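Local atomic coordinates of 6-phosphogluconate dehydrogenase (PDB entry 5U5G), a protein that probably acts as an NADP-dependent reductase in fosfomycin biosynthesis, binding its cofactor together with the ketone (2-oxopropyl)phosphonic acid. Residues V61-T66 with P151-F156; S97-E102 with K168-K173; D117-P122 with A137-R142. All blocks are in the same frame, centred on the assembly; numbering follows the deposited sequence.

Interaction 1 of 3, residues V61-T66 with P151-F156; sequences VLFVCT and PLLEVF. With NAP (NADP nicotinamide-adenine-dinucleotide phosphate), chain E.
In the Rossmann-type dinucleotide-binding domain, Phe63 on strand 61-64 packs against helix 143-156, meeting Leu152, Leu153 and Phe156. With Phe156 it makes an offset edge-to-face aromatic pair: Phe156 turns its rim, CE2 and CZ, toward Phe63, with the ring planes at 75° and the centroids 5.8 Å apart. The closest atoms are Phe63 CE1 and Phe156 CZ, at 3.9 Å. Phe156 reaches this place because its CG sits between the backbone N and the carbonyl carbon (chi1 59°), which also brings one face of its ring over Leu153 O.

The edge of Phe63 is lined by leucines. Leu153 offers its CD2 methyl to Phe63 CE1 at 4.1 Å, while the CB of Leu152 lies the same 4.1 Å from Phe63 CZ. Strand 61-64 is a parallel strand in the middle of the sheet, bonded to Gly6 and Ile8 on one neighbour and to Ile92 and Val94 on the other. The axis of residues 151-156 passes 11.9 Å from that of strand 61-64, at 42° to it, and Phe63, Leu152 and Phe156 span the gap.

Toward the start of the strand, Val61 CG1 touches Leu152 CD2. Beyond its C-terminal end the chain turns to the cofactor: the ribose hydroxyl O3D of NADP donates a 2.7 Å hydrogen bond to Thr66 O, and Cys65 SG packs beside the same ribose.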
# COMPACT_ATOMS: atom_id res chain seq x y z
N VAL A 61 13.07 33.19 7.58
CA VAL A 61 12.36 31.92 7.51
C VAL A 61 13.40 30.81 7.60
O VAL A 61 14.41 30.84 6.88
CB VAL A 61 11.54 31.76 6.21
CG1 VAL A 61 10.79 30.43 6.24
CG2 VAL A 61 10.57 32.91 6.04
N LEU A 62 13.16 29.85 8.50
CA LEU A 62 14.07 28.71 8.71
C LEU A 62 13.30 27.40 8.62
O LEU A 62 12.14 27.32 9.04
CB LEU A 62 14.76 28.75 10.08
CG LEU A 62 15.33 30.04 10.66
CD1 LEU A 62 15.94 29.74 12.00
CD2 LEU A 62 16.36 30.63 9.74
N PHE A 63 13.95 26.38 8.07
CA PHE A 63 13.45 25.01 8.12
C PHE A 63 14.24 24.23 9.16
O PHE A 63 15.44 24.46 9.37
CB PHE A 63 13.57 24.31 6.77
CG PHE A 63 12.72 24.91 5.68
CD1 PHE A 63 11.40 24.50 5.50
CD2 PHE A 63 13.25 25.86 4.81
CE1 PHE A 63 10.62 25.04 4.49
CE2 PHE A 63 12.47 26.42 3.80
CZ PHE A 63 11.15 26.00 3.64
N VAL A 64 13.56 23.29 9.81
CA VAL A 64 14.15 22.37 10.78
C VAL A 64 13.82 20.95 10.33
O VAL A 64 12.65 20.65 10.05
CB VAL A 64 13.62 22.62 12.21
CG1 VAL A 64 14.21 21.60 13.20
CG2 VAL A 64 13.90 24.04 12.66
N CYS A 65 14.84 20.09 10.27
CA CYS A 65 14.60 18.69 9.88
C CYS A 65 15.58 17.81 10.66
O CYS A 65 16.65 17.42 10.18
CB CYS A 65 14.74 18.48 8.37
SG CYS A 65 14.15 16.86 7.87
N THR A 66 15.21 17.50 11.89
CA THR A 66 16.04 16.73 12.81
C THR A 66 15.26 15.51 13.26
O THR A 66 14.07 15.36 12.96
CB THR A 66 16.45 17.58 14.02
OG1 THR A 66 15.29 17.93 14.78
CG2 THR A 66 17.17 18.87 13.56
N PRO A 151 4.58 29.15 -0.92
CA PRO A 151 5.37 29.05 -2.16
C PRO A 151 6.74 28.42 -1.96
O PRO A 151 7.30 27.90 -2.93
CB PRO A 151 5.50 30.51 -2.61
CG PRO A 151 4.38 31.22 -1.95
CD PRO A 151 4.27 30.56 -0.60
N LEU A 152 7.29 28.44 -0.75
CA LEU A 152 8.55 27.74 -0.48
C LEU A 152 8.35 26.22 -0.49
O LEU A 152 9.19 25.48 -1.02
CB LEU A 152 9.11 28.18 0.87
CG LEU A 152 10.08 29.36 0.99
CD1 LEU A 152 9.96 30.32 -0.17
CD2 LEU A 152 9.83 30.08 2.30
N LEU A 153 7.26 25.74 0.14
CA LEU A 153 6.97 24.30 0.14
C LEU A 153 6.79 23.79 -1.28
O LEU A 153 7.15 22.65 -1.58
CB LEU A 153 5.72 24.01 0.97
CG LEU A 153 5.72 24.50 2.41
CD1 LEU A 153 4.40 24.21 3.08
CD2 LEU A 153 6.87 23.86 3.19
N GLU A 154 6.21 24.63 -2.15
CA GLU A 154 5.99 24.26 -3.54
C GLU A 154 7.28 23.84 -4.23
O GLU A 154 7.26 23.03 -5.16
CB GLU A 154 5.36 25.45 -4.28
CG GLU A 154 5.02 25.17 -5.74
CD GLU A 154 4.03 24.01 -5.89
OE1 GLU A 154 4.25 23.15 -6.76
OE2 GLU A 154 3.03 24.00 -5.15
N VAL A 155 8.42 24.38 -3.78
CA VAL A 155 9.69 24.01 -4.40
C VAL A 155 9.98 22.53 -4.24
O VAL A 155 10.57 21.91 -5.13
CB VAL A 155 10.83 24.88 -3.83
CG1 VAL A 155 12.17 24.45 -4.41
CG2 VAL A 155 10.55 26.34 -4.12
N PHE A 156 9.58 21.92 -3.12
CA PHE A 156 9.93 20.52 -2.89
C PHE A 156 8.73 19.63 -2.58
O PHE A 156 8.92 18.44 -2.27
CB PHE A 156 11.01 20.38 -1.79
CG PHE A 156 10.61 20.95 -0.44
CD1 PHE A 156 9.97 20.16 0.51
CD2 PHE A 156 10.94 22.27 -0.10
CE1 PHE A 156 9.63 20.69 1.77
CE2 PHE A 156 10.60 22.79 1.14
CZ PHE A 156 9.94 22.00 2.07
PA NAP E . 18.96 11.38 10.16
O1A NAP E . 19.23 10.43 11.27
O2A NAP E . 19.43 11.09 8.76
O5B NAP E . 19.51 12.90 10.58
C5B NAP E . 19.00 13.19 11.85
C4B NAP E . 19.23 14.70 12.08
O4B NAP E . 18.88 15.09 13.41
C3B NAP E . 20.75 15.04 11.82
O3B NAP E . 20.84 16.33 11.30
C2B NAP E . 21.28 15.07 13.27
O2B NAP E . 22.33 15.87 13.48
C1B NAP E . 20.02 15.73 13.96
N9A NAP E . 20.09 15.48 15.39
C8A NAP E . 19.73 14.32 16.11
N7A NAP E . 19.97 14.44 17.45
C5A NAP E . 20.51 15.72 17.57
C6A NAP E . 20.98 16.44 18.69
N6A NAP E . 20.93 15.90 19.95
N1A NAP E . 21.49 17.70 18.55
C2A NAP E . 21.51 18.20 17.28
N3A NAP E . 21.10 17.64 16.13
C4A NAP E . 20.60 16.38 16.31
O3 NAP E . 17.32 11.39 10.25
PN NAP E . 16.58 11.69 8.86
O1N NAP E . 17.09 12.89 8.16
O2N NAP E . 16.12 10.44 8.14
O5D NAP E . 15.02 12.24 9.44
C5D NAP E . 15.06 13.52 9.87
C4D NAP E . 13.63 13.93 10.15
O4D NAP E . 12.83 13.78 8.94
C3D NAP E . 13.00 12.94 11.22
O3D NAP E . 12.14 13.67 12.05
C2D NAP E . 12.23 11.96 10.37
O2D NAP E . 11.10 11.42 11.02
C1D NAP E . 11.75 12.91 9.22
N1N NAP E . 11.46 12.17 8.01
C2N NAP E . 12.42 11.33 7.39
C3N NAP E . 12.10 10.73 6.19
C7N NAP E . 13.08 9.88 5.50
O7N NAP E . 12.86 9.36 4.41
N7N NAP E . 14.34 9.70 6.06
C4N NAP E . 10.78 10.95 5.51
C5N NAP E . 9.86 11.82 6.26
C6N NAP E . 10.19 12.36 7.43
P2B NAP E . 23.98 15.10 13.13
O1X NAP E . 23.93 15.14 11.63
O2X NAP E . 24.94 16.08 13.81
O3X NAP E . 23.77 13.76 13.80

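Interaction 2 of 3, residues S97-E102 with K168-K173; sequences STIAPE and KAQRLK. With NAP (NADP nicotinamide-adenine-dinucleotide phosphate), chain E; 7VD ((2-oxopropyl)phosphonic acid), chain F.
Ser97 O receives a nearly straight hydrogen bond (163°) from Gln170 NE2 at 2.8 Å, the donor lying slightly out of the carbonyl plane. Next, Thr98 N donates to NADP O3D at 3.1 Å, while its side chain crosses Lys173 at about a right angle. Thr98 OG1 lies 3.3 Å from Lys173 CE, and its CG2 packs near Gln170 OE1.

Ile99 N closes the second bond to the amide, reaching Gln170 OE1 at 3.1 Å from above the carbonyl plane rather than along a lone pair. The bend in the Gln170 chain (chi2 -64°) lays its amide alongside this backbone, where Ile99 CG1 covers NE2. Two bonds thus fix the amide's rotation and join the loop after strand 92-95 of the Rossmann domain to the start of helix 168-196, the long helix leading into the all-helical C-terminal part.

That helix also carries Lys173 to the ligand pocket, where NZ donates to the ketone O7 of (2-oxopropyl)phosphonic acid at 2.7 Å and to Asn177 and Val123.

Farther along, Pro101 begins helix 101-113: its CG meets Arg171 CG at 3.7 Å, and its CB lies over one face of the guanidinium, whose NH2 is salt-bridged to Glu105.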
# COMPACT_ATOMS: atom_id res chain seq x y z
N SER A 97 10.23 18.01 10.88
CA SER A 97 10.49 16.79 11.64
C SER A 97 9.18 16.10 12.01
O SER A 97 8.11 16.71 12.04
CB SER A 97 11.28 17.11 12.92
OG SER A 97 12.35 18.02 12.64
N THR A 98 9.29 14.82 12.32
CA THR A 98 8.18 14.10 12.92
C THR A 98 8.41 14.06 14.42
O THR A 98 9.39 13.47 14.88
CB THR A 98 8.04 12.69 12.33
OG1 THR A 98 7.90 12.80 10.91
CG2 THR A 98 6.79 12.03 12.90
N ILE A 99 7.52 14.72 15.17
CA ILE A 99 7.67 14.89 16.61
C ILE A 99 6.30 14.67 17.24
O ILE A 99 5.27 14.67 16.56
CB ILE A 99 8.20 16.29 17.00
CG1 ILE A 99 7.22 17.37 16.53
CG2 ILE A 99 9.59 16.56 16.43
CD1 ILE A 99 7.59 18.76 17.02
N ALA A 100 6.30 14.49 18.56
CA ALA A 100 5.07 14.27 19.31
C ALA A 100 4.12 15.45 19.14
O ALA A 100 4.56 16.61 19.13
CB ALA A 100 5.39 14.06 20.79
N PRO A 101 2.82 15.20 18.96
CA PRO A 101 1.87 16.32 18.78
C PRO A 101 1.87 17.31 19.92
O PRO A 101 1.78 18.52 19.68
CB PRO A 101 0.51 15.59 18.64
CG PRO A 101 0.88 14.22 18.07
CD PRO A 101 2.19 13.88 18.76
N GLU A 102 2.01 16.85 21.17
CA GLU A 102 2.06 17.79 22.30
C GLU A 102 3.33 18.65 22.26
O GLU A 102 3.28 19.82 22.65
CB GLU A 102 1.93 17.03 23.64
CG GLU A 102 3.05 16.02 23.95
CD GLU A 102 2.76 14.59 23.45
OE1 GLU A 102 1.84 14.41 22.61
OE2 GLU A 102 3.45 13.64 23.93
N LYS A 168 -2.23 18.68 14.86
CA LYS A 168 -3.01 17.79 14.00
C LYS A 168 -2.16 17.18 12.89
O LYS A 168 -2.32 16.01 12.55
CB LYS A 168 -4.21 18.53 13.40
CG LYS A 168 -5.11 17.63 12.54
CD LYS A 168 -6.47 18.28 12.25
CE LYS A 168 -7.36 17.32 11.50
NZ LYS A 168 -8.69 17.90 11.19
N ALA A 169 -1.25 17.98 12.31
CA ALA A 169 -0.37 17.44 11.28
C ALA A 169 0.47 16.29 11.83
O ALA A 169 0.63 15.26 11.15
CB ALA A 169 0.53 18.54 10.71
N GLN A 170 0.99 16.43 13.05
CA GLN A 170 1.80 15.34 13.59
C GLN A 170 0.94 14.12 13.89
O GLN A 170 1.39 12.98 13.70
CB GLN A 170 2.55 15.77 14.86
CG GLN A 170 3.67 16.80 14.62
CD GLN A 170 4.81 16.28 13.76
OE1 GLN A 170 4.94 15.07 13.53
NE2 GLN A 170 5.64 17.18 13.29
N ARG A 171 -0.29 14.33 14.36
CA ARG A 171 -1.19 13.20 14.59
C ARG A 171 -1.37 12.39 13.32
O ARG A 171 -1.27 11.16 13.33
CB ARG A 171 -2.54 13.71 15.11
CG ARG A 171 -2.46 14.28 16.51
CD ARG A 171 -3.78 14.86 17.02
NE ARG A 171 -3.57 15.37 18.38
CZ ARG A 171 -3.45 16.65 18.71
NH1 ARG A 171 -3.60 17.61 17.80
NH2 ARG A 171 -3.23 16.98 19.97
N LEU A 172 -1.63 13.08 12.20
CA LEU A 172 -1.85 12.41 10.92
C LEU A 172 -0.57 11.74 10.40
O LEU A 172 -0.62 10.63 9.85
CB LEU A 172 -2.38 13.43 9.91
CG LEU A 172 -3.81 13.87 10.21
CD1 LEU A 172 -4.11 15.19 9.54
CD2 LEU A 172 -4.77 12.77 9.75
N LYS A 173 0.57 12.41 10.54
CA LYS A 173 1.83 11.85 10.07
C LYS A 173 2.16 10.55 10.80
O LYS A 173 2.55 9.56 10.17
CB LYS A 173 2.96 12.88 10.25
CG LYS A 173 4.40 12.31 10.11
CD LYS A 173 4.73 11.94 8.64
CE LYS A 173 6.17 11.37 8.51
NZ LYS A 173 6.40 10.71 7.18
PA NAP E . 18.96 11.38 10.16
O1A NAP E . 19.23 10.43 11.27
O2A NAP E . 19.43 11.09 8.76
O5B NAP E . 19.51 12.90 10.58
C5B NAP E . 19.00 13.19 11.85
C4B NAP E . 19.23 14.70 12.08
O4B NAP E . 18.88 15.09 13.41
C3B NAP E . 20.75 15.04 11.82
O3B NAP E . 20.84 16.33 11.30
C2B NAP E . 21.28 15.07 13.27
O2B NAP E . 22.33 15.87 13.48
C1B NAP E . 20.02 15.73 13.96
N9A NAP E . 20.09 15.48 15.39
C8A NAP E . 19.73 14.32 16.11
N7A NAP E . 19.97 14.44 17.45
C5A NAP E . 20.51 15.72 17.57
C6A NAP E . 20.98 16.44 18.69
N6A NAP E . 20.93 15.90 19.95
N1A NAP E . 21.49 17.70 18.55
C2A NAP E . 21.51 18.20 17.28
N3A NAP E . 21.10 17.64 16.13
C4A NAP E . 20.60 16.38 16.31
O3 NAP E . 17.32 11.39 10.25
PN NAP E . 16.58 11.69 8.86
O1N NAP E . 17.09 12.89 8.16
O2N NAP E . 16.12 10.44 8.14
O5D NAP E . 15.02 12.24 9.44
C5D NAP E . 15.06 13.52 9.87
C4D NAP E . 13.63 13.93 10.15
O4D NAP E . 12.83 13.78 8.94
C3D NAP E . 13.00 12.94 11.22
O3D NAP E . 12.14 13.67 12.05
C2D NAP E . 12.23 11.96 10.37
O2D NAP E . 11.10 11.42 11.02
C1D NAP E . 11.75 12.91 9.22
N1N NAP E . 11.46 12.17 8.01
C2N NAP E . 12.42 11.33 7.39
C3N NAP E . 12.10 10.73 6.19
C7N NAP E . 13.08 9.88 5.50
O7N NAP E . 12.86 9.36 4.41
N7N NAP E . 14.34 9.70 6.06
C4N NAP E . 10.78 10.95 5.51
C5N NAP E . 9.86 11.82 6.26
C6N NAP E . 10.19 12.36 7.43
P2B NAP E . 23.98 15.10 13.13
O1X NAP E . 23.93 15.14 11.63
O2X NAP E . 24.94 16.08 13.81
O3X NAP E . 23.77 13.76 13.80
P1 7VD F . 8.32 8.53 4.48
C1 7VD F . 9.64 8.12 5.66
O2 7VD F . 7.00 8.87 5.11
O3 7VD F . 8.74 9.63 3.53
O4 7VD F . 8.23 7.22 3.73
C6 7VD F . 9.35 8.40 7.11
O7 7VD F . 8.69 9.38 7.45
C8 7VD F . 9.91 7.41 8.09

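Interaction 3 of 3, residues D117-P122 with A137-R142; sequences DYIECP and AIVSGR
The side chains of Asp117 and Arg142 cross at about a right angle, their carboxylate and guanidinium planes 38° apart and OD1 approaching obliquely. Their salt bridge is long, 3.7 Å from Asp117 OD1 to Arg142 NE, and NE has no hydrogen-bond partner in the model. The Glu120 carboxylate lies beside Ser140, OE1 3.4 Å from Ser140 CB. Both its oxygens are held from beyond the two strands, OE1 by Gly167 N and His108 NE2, OE2 by helix 168-196; Ser140 OG is bonded to Val163 O and the same helix. The Tyr118 ring meets His108 edge-to-face, its OH bonded to Asp95.

These residues belong to the antiparallel step of the Rossmann-domain sheet, where strand 135-139, and strand 157-162 beyond it, run opposite to the six parallel strands. Glu120 and Ser140 form a hydrogen-bonded antiparallel pair: Glu120 N to Ser140 O is 3.0 Å, and the return bond from Ser140 N to Glu120 O is somewhat straighter. Ile138 N donates to Pro122 O, nearly straight (174°).

On the side facing helix 143-156, Cys121 SG, anti to the backbone N (chi1 -167°), touches Ala137 CB and Val139 CG2 at 3.8 Å each. Ile119 CG2 meets Val139 CG1 there. Gly141, lacking a side chain, lets Ile119 CD1 and Tyr118 O come close. One water donates to Asp117 OD1 and Tyr118 O (2.6 Å) and accepts from Arg142 N at 2.9 Å.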
# COMPACT_ATOMS: atom_id res chain seq x y z
N ASP A 117 6.04 32.70 14.36
CA ASP A 117 5.14 31.64 13.92
C ASP A 117 5.87 30.32 13.76
O ASP A 117 6.85 30.22 13.01
CB ASP A 117 4.47 31.99 12.59
CG ASP A 117 3.17 32.74 12.79
OD1 ASP A 117 2.13 32.08 13.04
OD2 ASP A 117 3.21 33.98 12.69
N TYR A 118 5.38 29.30 14.46
CA TYR A 118 5.75 27.91 14.20
C TYR A 118 4.83 27.36 13.12
O TYR A 118 3.60 27.48 13.22
CB TYR A 118 5.63 27.09 15.49
CG TYR A 118 6.16 25.67 15.43
CD1 TYR A 118 7.53 25.41 15.37
CD2 TYR A 118 5.29 24.58 15.48
CE1 TYR A 118 8.02 24.11 15.34
CE2 TYR A 118 5.77 23.27 15.45
CZ TYR A 118 7.14 23.05 15.38
OH TYR A 118 7.61 21.76 15.35
N ILE A 119 5.41 26.78 12.07
CA ILE A 119 4.67 26.02 11.07
C ILE A 119 5.06 24.55 11.22
O ILE A 119 6.22 24.18 11.02
CB ILE A 119 4.92 26.52 9.64
CG1 ILE A 119 4.38 27.95 9.46
CG2 ILE A 119 4.26 25.59 8.62
CD1 ILE A 119 2.87 28.09 9.66
N GLU A 120 4.09 23.74 11.62
CA GLU A 120 4.25 22.31 11.85
C GLU A 120 4.04 21.60 10.51
O GLU A 120 2.92 21.57 9.99
CB GLU A 120 3.25 21.88 12.92
CG GLU A 120 2.99 20.40 13.13
CD GLU A 120 1.78 20.16 14.05
OE1 GLU A 120 1.37 21.09 14.78
OE2 GLU A 120 1.23 19.05 14.03
N CYS A 121 5.12 21.07 9.91
CA CYS A 121 5.09 20.63 8.51
C CYS A 121 5.78 19.28 8.31
O CYS A 121 6.77 19.17 7.59
CB CYS A 121 5.72 21.70 7.62
SG CYS A 121 5.46 21.50 5.83
N PRO A 122 5.26 18.21 8.93
CA PRO A 122 5.82 16.88 8.64
C PRO A 122 5.60 16.53 7.18
O PRO A 122 4.67 17.04 6.53
CB PRO A 122 5.05 15.94 9.58
CG PRO A 122 3.76 16.68 9.91
CD PRO A 122 4.15 18.14 9.91
N ALA A 137 3.19 17.19 2.09
CA ALA A 137 3.28 17.88 3.37
C ALA A 137 1.92 17.87 4.06
O ALA A 137 0.87 17.90 3.41
CB ALA A 137 3.78 19.32 3.19
N ILE A 138 1.96 17.79 5.39
CA ILE A 138 0.80 18.00 6.26
C ILE A 138 1.14 19.18 7.16
O ILE A 138 2.20 19.19 7.79
CB ILE A 138 0.49 16.75 7.11
CG1 ILE A 138 0.72 15.48 6.29
CG2 ILE A 138 -0.92 16.85 7.70
CD1 ILE A 138 0.97 14.24 7.15
N VAL A 139 0.27 20.18 7.20
CA VAL A 139 0.65 21.49 7.72
C VAL A 139 -0.36 21.95 8.77
O VAL A 139 -1.56 22.03 8.48
CB VAL A 139 0.76 22.54 6.61
CG1 VAL A 139 1.23 23.87 7.18
CG2 VAL A 139 1.69 22.07 5.51
N SER A 140 0.14 22.28 9.96
CA SER A 140 -0.65 22.93 10.99
C SER A 140 -0.01 24.26 11.36
O SER A 140 1.21 24.42 11.31
CB SER A 140 -0.76 22.07 12.25
OG SER A 140 -1.47 20.87 12.01
N GLY A 141 -0.85 25.21 11.77
CA GLY A 141 -0.39 26.52 12.12
C GLY A 141 -1.28 27.62 11.58
O GLY A 141 -2.32 27.35 10.96
N ARG A 142 -0.85 28.90 11.79
CA ARG A 142 -1.75 30.00 11.51
C ARG A 142 -1.75 30.33 10.02
O ARG A 142 -0.73 30.17 9.34
CB ARG A 142 -1.35 31.21 12.32
CG ARG A 142 -1.31 30.93 13.81
CD ARG A 142 -1.71 32.16 14.62
NE ARG A 142 -1.22 33.35 13.96
CZ ARG A 142 -1.63 34.58 14.27
NH1 ARG A 142 -2.51 34.75 15.26
NH2 ARG A 142 -1.16 35.63 13.62
O HOH W 1 1.70 29.31 13.17

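Along the chain the segments come in the order 61-66, 97-102, 117-122, 137-142, 151-156 and 168-173, so interactions 1 and 2 interlock while interaction 3 is nested within both. The centre of interaction 3 lies about 10 Å from each of the others, whose own centres are about 17 Å apart. Interactions 1 and 3 share the sheet and meet where Leu153 packs on Cys121 and Val139. Probable hydrogen bonds from Gln170 N to Glu120 OE2 and Ala169 N to Ser140 OG join interactions 2 and 3; Ser97 OG and Thr66 N join 1 and 2 beside NADP. Together they tie the cofactor-binding sheet to helix 168-196, which carries Lys173 to the ligand.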